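Local coordinates for adhesion and penetration protein autotransporter (Haemophilus influenzae, PDB 3SYJ) that promotes bacterial adherence and host-cell invasion by binding a host cell structure, self-associates in bacterial aggregation, and is probably a serine protease, at residues G278-G284 with G348-S354; K535-N540 with D565-S571; F588-R592 with V640-V645. All blocks are in the same frame, centred on the assembly; numbering follows the deposited sequence.

Interaction 1: G278-G284 with G348-S354; sequences GVYTISG and GSLIFAS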
loop_
_atom_site.group_PDB
_atom_site.type_symbol
_atom_site.label_atom_id
_atom_site.label_comp_id
_atom_site.label_asym_id
_atom_site.label_seq_id
_atom_site.Cartn_x
_atom_site.Cartn_y
_atom_site.Cartn_z
ATOM N N GLY A 278 -34.187 -30.123 -52.474
ATOM C CA GLY A 278 -35.119 -29.750 -53.519
ATOM C C GLY A 278 -34.596 -28.631 -54.402
ATOM O O GLY A 278 -33.778 -27.819 -53.980
ATOM N N VAL A 279 -35.068 -28.587 -55.640
ATOM C CA VAL A 279 -34.642 -27.554 -56.573
ATOM C C VAL A 279 -35.858 -27.003 -57.309
ATOM O O VAL A 279 -36.518 -27.717 -58.069
ATOM C CB VAL A 279 -33.586 -28.080 -57.579
ATOM C CG1 VAL A 279 -33.232 -27.003 -58.598
ATOM C CG2 VAL A 279 -32.331 -28.551 -56.848
ATOM N N TYR A 280 -36.156 -25.731 -57.060
ATOM C CA TYR A 280 -37.349 -25.096 -57.600
ATOM C C TYR A 280 -36.948 -23.966 -58.532
ATOM O O TYR A 280 -35.969 -23.264 -58.276
ATOM C CB TYR A 280 -38.228 -24.585 -56.450
ATOM C CG TYR A 280 -38.474 -25.654 -55.416
ATOM C CD1 TYR A 280 -39.543 -26.536 -55.538
ATOM C CD2 TYR A 280 -37.618 -25.813 -54.341
ATOM C CE1 TYR A 280 -39.754 -27.537 -54.606
ATOM C CE2 TYR A 280 -37.823 -26.816 -53.405
ATOM C CZ TYR A 280 -38.887 -27.674 -53.546
ATOM O OH TYR A 280 -39.078 -28.663 -52.606
ATOM N N THR A 281 -37.686 -23.807 -59.624
ATOM C CA THR A 281 -37.425 -22.722 -60.562
ATOM C C THR A 281 -38.699 -21.909 -60.750
ATOM O O THR A 281 -39.766 -22.461 -61.027
ATOM C CB THR A 281 -36.933 -23.235 -61.931
ATOM O OG1 THR A 281 -35.881 -24.188 -61.742
ATOM C CG2 THR A 281 -36.415 -22.080 -62.773
ATOM N N ILE A 282 -38.583 -20.596 -60.591
ATOM C CA ILE A 282 -39.749 -19.726 -60.592
ATOM C C ILE A 282 -39.683 -18.713 -61.721
ATOM O O ILE A 282 -38.624 -18.163 -62.024
ATOM C CB ILE A 282 -39.905 -18.984 -59.235
ATOM C CG1 ILE A 282 -41.231 -18.221 -59.172
ATOM C CG2 ILE A 282 -38.739 -18.038 -58.992
ATOM C CD1 ILE A 282 -41.597 -17.746 -57.772
ATOM N N SER A 283 -40.827 -18.475 -62.349
ATOM C CA SER A 283 -40.932 -17.433 -63.353
ATOM C C SER A 283 -42.353 -16.893 -63.354
ATOM O O SER A 283 -43.267 -17.532 -62.830
ATOM C CB SER A 283 -40.576 -17.991 -64.729
ATOM O OG SER A 283 -41.395 -19.103 -65.041
ATOM N N GLY A 284 -42.547 -15.720 -63.942
ATOM C CA GLY A 284 -43.888 -15.189 -64.084
ATOM C C GLY A 284 -43.963 -14.080 -65.106
ATOM O O GLY A 284 -42.963 -13.738 -65.734
ATOM N N GLY A 348 -32.090 -26.559 -49.791
ATOM C CA GLY A 348 -32.979 -26.336 -50.914
ATOM C C GLY A 348 -32.478 -25.242 -51.830
ATOM O O GLY A 348 -31.592 -24.457 -51.471
ATOM N N SER A 349 -33.049 -25.190 -53.026
ATOM C CA SER A 349 -32.649 -24.212 -54.030
ATOM C C SER A 349 -33.881 -23.563 -54.656
ATOM O O SER A 349 -34.900 -24.219 -54.887
ATOM C CB SER A 349 -31.802 -24.874 -55.126
ATOM O OG SER A 349 -30.494 -25.177 -54.659
ATOM N N LEU A 350 -33.788 -22.266 -54.920
ATOM C CA LEU A 350 -34.849 -21.566 -55.613
ATOM C C LEU A 350 -34.202 -20.699 -56.672
ATOM O O LEU A 350 -33.389 -19.833 -56.359
ATOM C CB LEU A 350 -35.669 -20.717 -54.637
ATOM C CG LEU A 350 -36.715 -19.830 -55.308
ATOM C CD1 LEU A 350 -37.754 -20.678 -56.085
ATOM C CD2 LEU A 350 -37.379 -18.885 -54.303
ATOM N N ILE A 351 -34.546 -20.944 -57.928
ATOM C CA ILE A 351 -33.883 -20.252 -59.024
ATOM C C ILE A 351 -34.853 -19.295 -59.665
ATOM O O ILE A 351 -35.955 -19.685 -60.046
ATOM C CB ILE A 351 -33.347 -21.226 -60.113
ATOM C CG1 ILE A 351 -32.167 -22.038 -59.590
ATOM C CG2 ILE A 351 -32.922 -20.467 -61.359
ATOM C CD1 ILE A 351 -32.574 -23.292 -58.857
ATOM N N PHE A 352 -34.441 -18.040 -59.776
ATOM C CA PHE A 352 -35.249 -17.037 -60.453
ATOM C C PHE A 352 -34.933 -17.017 -61.960
ATOM O O PHE A 352 -33.886 -16.515 -62.391
ATOM C CB PHE A 352 -35.039 -15.658 -59.811
ATOM C CG PHE A 352 -35.837 -15.443 -58.544
ATOM C CD1 PHE A 352 -35.640 -16.246 -57.430
ATOM C CD2 PHE A 352 -36.775 -14.421 -58.465
ATOM C CE1 PHE A 352 -36.372 -16.037 -56.265
ATOM C CE2 PHE A 352 -37.509 -14.213 -57.305
ATOM C CZ PHE A 352 -37.309 -15.023 -56.203
ATOM N N ALA A 353 -35.844 -17.574 -62.753
ATOM C CA ALA A 353 -35.704 -17.571 -64.206
ATOM C C ALA A 353 -36.190 -16.254 -64.814
ATOM O O ALA A 353 -35.873 -15.933 -65.963
ATOM C CB ALA A 353 -36.445 -18.747 -64.812
ATOM N N SER A 354 -36.964 -15.493 -64.043
ATOM C CA SER A 354 -37.403 -14.168 -64.480
ATOM C C SER A 354 -37.589 -13.271 -63.272
ATOM O O SER A 354 -37.645 -13.755 -62.144
ATOM C CB SER A 354 -38.729 -14.253 -65.247
ATOM O OG SER A 354 -39.822 -14.453 -64.356
HETATM O O HOH W 1 -31.062 -27.726 -53.381
#
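I282 and F352 sit side by side on neighbouring parallel strands and point the same way. I282 can be followed outward from the backbone. Its CB lies beside the carbonyl oxygen of I351 and the CD1 methyl of L350. Its CG2 branch holds the position between the backbone N and the carbonyl carbon (chi1 to CG1 -172°). This lays CG2 over the centre of the F352 ring, 3.9 Å from I282 CG2 to the ring centroid, as a CH-pi contact. The same methyl is 3.4 Å from I351 O and also touches L350 CD1. Beyond the two strands, the I282 side chain touches I292 and L340.

Y280 lies on this face too. Its CB meets L350 CD1, and its ring turns an edge to the carbonyl of S349, with CD2 3.2 Å from S349 O. The Y280 hydroxyl is hydrogen-bonded to T273. On the other face, V279 CG1 and I351 CD1 meet at 3.8 Å, their side chains crossing at a slant.

Five backbone bonds run along the pair. The straightest goes from I282 N to I351 O (2.8 Å, 171° at the hydrogen). Past the last of them, the S354 hydroxyl takes over from the backbone and accepts from G284 N at 3.0 Å. At the start, a water donates a hydrogen bond to G278 O and accepts one from S349 OG.

V371 and F342 also pack on L350. Parallel strands stacked in register, with aliphatic and aromatic residues on the buried face, are characteristic of the beta-helix of autotransporter passenger domains.

Interaction 2: K535-N540 with D565-S571; sequences KEIAYN and DRTLLLS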
loop_
_atom_site.group_PDB
_atom_site.type_symbol
_atom_site.label_atom_id
_atom_site.label_comp_id
_atom_site.label_asym_id
_atom_site.label_seq_id
_atom_site.Cartn_x
_atom_site.Cartn_y
_atom_site.Cartn_z
ATOM N N LYS A 535 -25.714 21.632 -34.362
ATOM C CA LYS A 535 -24.436 21.437 -33.696
ATOM C C LYS A 535 -24.485 20.208 -32.804
ATOM O O LYS A 535 -23.460 19.579 -32.547
ATOM C CB LYS A 535 -24.068 22.676 -32.875
ATOM C CG LYS A 535 -23.572 23.834 -33.725
ATOM C CD LYS A 535 -23.023 24.980 -32.892
ATOM C CE LYS A 535 -24.092 26.001 -32.535
ATOM N NZ LYS A 535 -23.483 27.362 -32.357
ATOM N N GLU A 536 -25.687 19.871 -32.344
ATOM C CA GLU A 536 -25.890 18.774 -31.405
ATOM C C GLU A 536 -26.479 17.552 -32.088
ATOM O O GLU A 536 -27.487 17.648 -32.795
ATOM C CB GLU A 536 -26.833 19.198 -30.279
ATOM C CG GLU A 536 -26.458 20.490 -29.601
ATOM C CD GLU A 536 -27.045 21.698 -30.303
ATOM O OE1 GLU A 536 -27.646 21.526 -31.385
ATOM O OE2 GLU A 536 -26.911 22.820 -29.764
ATOM N N ILE A 537 -25.848 16.403 -31.869
ATOM C CA ILE A 537 -26.411 15.132 -32.292
ATOM C C ILE A 537 -26.466 14.241 -31.072
ATOM O O ILE A 537 -25.795 14.508 -30.079
ATOM C CB ILE A 537 -25.580 14.450 -33.396
ATOM C CG1 ILE A 537 -24.183 14.083 -32.885
ATOM C CG2 ILE A 537 -25.501 15.345 -34.616
ATOM C CD1 ILE A 537 -23.264 13.488 -33.946
ATOM N N ALA A 538 -27.267 13.186 -31.135
ATOM C CA ALA A 538 -27.463 12.362 -29.961
ATOM C C ALA A 538 -27.619 10.902 -30.331
ATOM O O ALA A 538 -28.031 10.568 -31.440
ATOM C CB ALA A 538 -28.685 12.845 -29.184
ATOM N N TYR A 539 -27.284 10.033 -29.388
ATOM C CA TYR A 539 -27.473 8.612 -29.570
ATOM C C TYR A 539 -28.158 8.069 -28.325
ATOM O O TYR A 539 -27.589 8.093 -27.238
ATOM C CB TYR A 539 -26.121 7.922 -29.788
ATOM C CG TYR A 539 -26.214 6.424 -29.975
ATOM C CD1 TYR A 539 -26.809 5.887 -31.110
ATOM C CD2 TYR A 539 -25.688 5.543 -29.027
ATOM C CE1 TYR A 539 -26.895 4.517 -31.291
ATOM C CE2 TYR A 539 -25.768 4.167 -29.200
ATOM C CZ TYR A 539 -26.374 3.662 -30.337
ATOM O OH TYR A 539 -26.474 2.302 -30.542
ATOM N N ASN A 540 -29.384 7.583 -28.490
ATOM C CA ASN A 540 -30.181 7.104 -27.365
ATOM C C ASN A 540 -29.882 5.660 -26.960
ATOM O O ASN A 540 -30.414 5.167 -25.960
ATOM C CB ASN A 540 -31.668 7.209 -27.706
ATOM C CG ASN A 540 -32.146 8.639 -27.805
ATOM O OD1 ASN A 540 -31.436 9.511 -28.310
ATOM N ND2 ASN A 540 -33.359 8.891 -27.319
ATOM N N ASP A 565 -17.275 23.560 -31.443
ATOM C CA ASP A 565 -18.670 23.735 -31.040
ATOM C C ASP A 565 -19.617 22.679 -31.614
ATOM O O ASP A 565 -20.592 23.016 -32.289
ATOM C CB ASP A 565 -19.167 25.132 -31.429
ATOM C CG ASP A 565 -20.415 25.541 -30.658
ATOM O OD1 ASP A 565 -20.925 24.706 -29.880
ATOM O OD2 ASP A 565 -20.883 26.693 -30.825
ATOM N N ARG A 566 -19.331 21.408 -31.350
ATOM C CA ARG A 566 -20.203 20.317 -31.773
ATOM C C ARG A 566 -20.405 19.384 -30.598
ATOM O O ARG A 566 -19.451 19.048 -29.909
ATOM C CB ARG A 566 -19.585 19.544 -32.939
ATOM C CG ARG A 566 -19.287 20.384 -34.166
ATOM C CD ARG A 566 -20.554 20.965 -34.775
ATOM N NE ARG A 566 -20.405 21.141 -36.218
ATOM C CZ ARG A 566 -20.131 22.302 -36.807
ATOM N NH1 ARG A 566 -19.987 23.404 -36.076
ATOM N NH2 ARG A 566 -20.008 22.360 -38.128
ATOM N N THR A 567 -21.640 18.963 -30.362
ATOM C CA THR A 567 -21.931 18.145 -29.191
ATOM C C THR A 567 -22.485 16.789 -29.564
ATOM O O THR A 567 -23.297 16.668 -30.479
ATOM C CB THR A 567 -22.932 18.837 -28.254
ATOM O OG1 THR A 567 -22.395 20.095 -27.842
ATOM C CG2 THR A 567 -23.210 17.981 -27.031
ATOM N N LEU A 568 -22.024 15.773 -28.846
ATOM C CA LEU A 568 -22.560 14.427 -28.956
ATOM C C LEU A 568 -23.170 14.035 -27.615
ATOM O O LEU A 568 -22.487 14.012 -26.590
ATOM C CB LEU A 568 -21.460 13.434 -29.350
ATOM C CG LEU A 568 -21.807 11.938 -29.368
ATOM C CD1 LEU A 568 -23.053 11.653 -30.199
ATOM C CD2 LEU A 568 -20.619 11.111 -29.884
ATOM N N LEU A 569 -24.461 13.741 -27.623
ATOM C CA LEU A 569 -25.134 13.320 -26.410
ATOM C C LEU A 569 -25.314 11.809 -26.408
ATOM O O LEU A 569 -25.881 11.243 -27.342
ATOM C CB LEU A 569 -26.491 14.019 -26.283
ATOM C CG LEU A 569 -27.480 13.443 -25.258
ATOM C CD1 LEU A 569 -26.911 13.505 -23.847
ATOM C CD2 LEU A 569 -28.832 14.163 -25.330
ATOM N N LEU A 570 -24.815 11.160 -25.365
ATOM C CA LEU A 570 -25.074 9.740 -25.163
ATOM C C LEU A 570 -25.989 9.580 -23.954
ATOM O O LEU A 570 -25.595 9.873 -22.822
ATOM C CB LEU A 570 -23.762 8.980 -24.953
ATOM C CG LEU A 570 -22.737 9.200 -26.067
ATOM C CD1 LEU A 570 -21.384 8.615 -25.700
ATOM C CD2 LEU A 570 -23.247 8.606 -27.367
ATOM N N SER A 571 -27.216 9.126 -24.187
ATOM C CA SER A 571 -28.187 9.067 -23.106
ATOM C C SER A 571 -28.632 7.644 -22.821
ATOM O O SER A 571 -29.540 7.426 -22.023
ATOM C CB SER A 571 -29.404 9.938 -23.426
ATOM O OG SER A 571 -30.128 9.394 -24.520
HETATM O O HOH W 2 -31.661 6.890 -24.161
HETATM O O HOH W 3 -30.693 11.123 -26.150
#
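L569 O receives the shortest backbone bond of the pair, from Y539 N at 2.8 Å, with the nitrogen almost in line with the C=O bond. The two strands are parallel neighbours in the beta-helix of the passenger domain. T567 N, I537 N, L569 N and S571 N make the other backbone bonds. The last is the longest, 3.2 Å from S571 N to Y539 O.

One face carries I537, L568, Y539 and L570. I537 CG1 stands between its own backbone N and carbonyl carbon (chi1 64°), where it meets L568 CD1 at 3.8 Å. L570 CD2 touches Y539 CB and lies near the plane of the tyrosine ring, at its edge. The Y539 hydroxyl bonds to the carbonyl of W542. On the other face, A538 CB packs on L569 CB at 3.8 Å, and T682 touches both residues.

At the N-terminal end, K535 reaches D565. CB, CG and CD of K535 run beside D565 O, with CD 3.2 Å from it; the chain then bends at chi3 (-90°) toward the carboxylate. D565 OD1 forms a salt bridge with K586. K535 NZ makes a second salt bridge, meeting D565 OD2 at 3.1 Å from above the carboxylate plane.

Interaction 3: F588-R592 with V640-V645; sequences FFSGR and VVSRNV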
loop_
_atom_site.group_PDB
_atom_site.type_symbol
_atom_site.label_atom_id
_atom_site.label_comp_id
_atom_site.label_asym_id
_atom_site.label_seq_id
_atom_site.Cartn_x
_atom_site.Cartn_y
_atom_site.Cartn_z
ATOM N N PHE A 588 -21.297 14.458 -23.974
ATOM C CA PHE A 588 -22.095 14.362 -22.753
ATOM C C PHE A 588 -22.505 12.932 -22.476
ATOM O O PHE A 588 -23.061 12.262 -23.345
ATOM C CB PHE A 588 -23.362 15.230 -22.850
ATOM C CG PHE A 588 -23.159 16.661 -22.425
ATOM C CD1 PHE A 588 -22.345 17.506 -23.158
ATOM C CD2 PHE A 588 -23.789 17.162 -21.299
ATOM C CE1 PHE A 588 -22.156 18.824 -22.769
ATOM C CE2 PHE A 588 -23.607 18.479 -20.910
ATOM C CZ PHE A 588 -22.793 19.308 -21.649
ATOM N N PHE A 589 -22.215 12.463 -21.268
ATOM C CA PHE A 589 -22.783 11.215 -20.765
ATOM C C PHE A 589 -23.913 11.602 -19.831
ATOM O O PHE A 589 -23.696 12.296 -18.838
ATOM C CB PHE A 589 -21.742 10.394 -20.006
ATOM C CG PHE A 589 -20.563 9.983 -20.838
ATOM C CD1 PHE A 589 -20.523 8.735 -21.440
ATOM C CD2 PHE A 589 -19.492 10.841 -21.010
ATOM C CE1 PHE A 589 -19.431 8.351 -22.204
ATOM C CE2 PHE A 589 -18.405 10.474 -21.769
ATOM C CZ PHE A 589 -18.371 9.223 -22.371
ATOM N N SER A 590 -25.129 11.177 -20.153
ATOM C CA SER A 590 -26.288 11.679 -19.434
ATOM C C SER A 590 -27.378 10.629 -19.283
ATOM O O SER A 590 -27.461 9.681 -20.066
ATOM C CB SER A 590 -26.857 12.897 -20.171
ATOM O OG SER A 590 -27.947 13.473 -19.465
ATOM N N GLY A 591 -28.211 10.802 -18.266
ATOM C CA GLY A 591 -29.472 10.094 -18.198
ATOM C C GLY A 591 -30.427 10.868 -19.085
ATOM O O GLY A 591 -30.008 11.800 -19.772
ATOM N N ARG A 592 -31.703 10.496 -19.081
ATOM C CA ARG A 592 -32.707 11.193 -19.891
ATOM C C ARG A 592 -34.073 11.235 -19.202
ATOM O O ARG A 592 -34.391 10.378 -18.374
ATOM C CB ARG A 592 -32.851 10.536 -21.265
ATOM C CG ARG A 592 -33.202 9.057 -21.218
ATOM C CD ARG A 592 -34.054 8.675 -22.410
ATOM N NE ARG A 592 -35.345 9.352 -22.346
ATOM C CZ ARG A 592 -36.160 9.538 -23.380
ATOM N NH1 ARG A 592 -35.832 9.095 -24.585
ATOM N NH2 ARG A 592 -37.308 10.176 -23.203
ATOM N N VAL A 640 -18.311 15.696 -20.529
ATOM C CA VAL A 640 -19.126 16.047 -19.369
ATOM C C VAL A 640 -20.011 14.886 -18.949
ATOM O O VAL A 640 -20.744 14.331 -19.769
ATOM C CB VAL A 640 -20.020 17.268 -19.658
ATOM C CG1 VAL A 640 -20.834 17.645 -18.419
ATOM C CG2 VAL A 640 -19.185 18.448 -20.134
ATOM N N VAL A 641 -19.931 14.508 -17.677
ATOM C CA VAL A 641 -20.836 13.504 -17.124
ATOM C C VAL A 641 -21.918 14.237 -16.339
ATOM O O VAL A 641 -21.641 14.852 -15.307
ATOM C CB VAL A 641 -20.101 12.506 -16.219
ATOM C CG1 VAL A 641 -21.044 11.401 -15.761
ATOM C CG2 VAL A 641 -18.892 11.920 -16.948
ATOM N N SER A 642 -23.150 14.175 -16.843
ATOM C CA SER A 642 -24.221 15.054 -16.384
ATOM C C SER A 642 -25.201 14.253 -15.531
ATOM O O SER A 642 -24.867 13.173 -15.043
ATOM C CB SER A 642 -25.023 15.582 -17.583
ATOM O OG SER A 642 -25.879 16.650 -17.211
ATOM N N ARG A 643 -26.407 14.785 -15.350
ATOM C CA ARG A 643 -27.336 14.324 -14.319
ATOM C C ARG A 643 -27.912 12.958 -14.642
ATOM O O ARG A 643 -27.997 12.571 -15.806
ATOM C CB ARG A 643 -28.473 15.329 -14.112
ATOM C CG ARG A 643 -29.228 15.719 -15.386
ATOM C CD ARG A 643 -30.503 16.499 -15.057
ATOM N NE ARG A 643 -31.461 15.665 -14.337
ATOM C CZ ARG A 643 -32.693 16.043 -14.007
ATOM N NH1 ARG A 643 -33.133 17.255 -14.335
ATOM N NH2 ARG A 643 -33.486 15.207 -13.345
ATOM N N ASN A 644 -28.315 12.243 -13.597
ATOM C CA ASN A 644 -28.887 10.907 -13.723
ATOM C C ASN A 644 -27.967 9.895 -14.408
ATOM O O ASN A 644 -28.400 9.075 -15.223
ATOM C CB ASN A 644 -30.272 10.958 -14.372
ATOM C CG ASN A 644 -31.262 11.784 -13.557
ATOM O OD1 ASN A 644 -31.478 12.961 -13.847
ATOM N ND2 ASN A 644 -31.847 11.176 -12.516
ATOM N N VAL A 645 -26.688 9.963 -14.064
ATOM C CA VAL A 645 -25.757 8.901 -14.388
ATOM C C VAL A 645 -25.435 8.209 -13.073
ATOM O O VAL A 645 -24.799 8.792 -12.191
ATOM C CB VAL A 645 -24.457 9.430 -15.021
ATOM C CG1 VAL A 645 -23.497 8.282 -15.280
ATOM C CG2 VAL A 645 -24.755 10.197 -16.313
HETATM O O HOH W 4 -27.454 16.388 -19.769
#
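The F588 ring lies with one face against V640. V640 CB stands over the ring centre, 3.9 Å from the centroid and 6° off the normal, a CH-pi contact. The two methyls of V640 spread over the same face, and CG1 comes to 3.8 Å from F588 CE2. S642 CB approaches the ring at a slant. The F589 ring points to the opposite side of the sheet. Its edge faces the carbonyl of V640, and V641 CG2 meets it obliquely, 4.2 Å from F589 CD2. F627 meets F589 edge-to-face.

The two strands pair in parallel. F589 N donates to V640 O, and S642 N donates to F589 O in a fully straight bond of 2.8 Å. After these bonds the strand of V640 and V641 turns at N644, which has positive phi (58°). G591 N still finds an acceptor, R643 O, at 3.0 Å. G591 CA lies close to N644 O.

S590 OG donates to its neighbour G591 O at 2.7 Å and accepts a hydrogen bond from a water that also bonds S642 OG. R643 NE donates to N644 OD1 at 2.7 Å, nearly in the guanidinium plane. That guanidinium also pairs with D619 and forms a cation-pi contact with W622.

The chemistry divides this step between beta-helix coils in two: aromatic and aliphatic groups pack beside the strands, while polar groups serve the buried turn.

All three contacts join parallel strands of the elongated beta-helix of the passenger domain, and they follow one another along the chain. Interactions 2 and 3 are direct neighbours, their centres about 12 Å apart. Strands 567-575 and 586-593 pair between them: L570 N to F588 O and F588 N to L568 O, each 2.9 Å and probably a hydrogen bond. L569 CD1 also packs on S590 CB at 3.7 Å. Interaction 1 lies far off, nearer the start of the beta-helix. Its centre is about 48 Å from that of interaction 2 and about 54 Å from that of interaction 3. None lies at the probable protease active site containing S218.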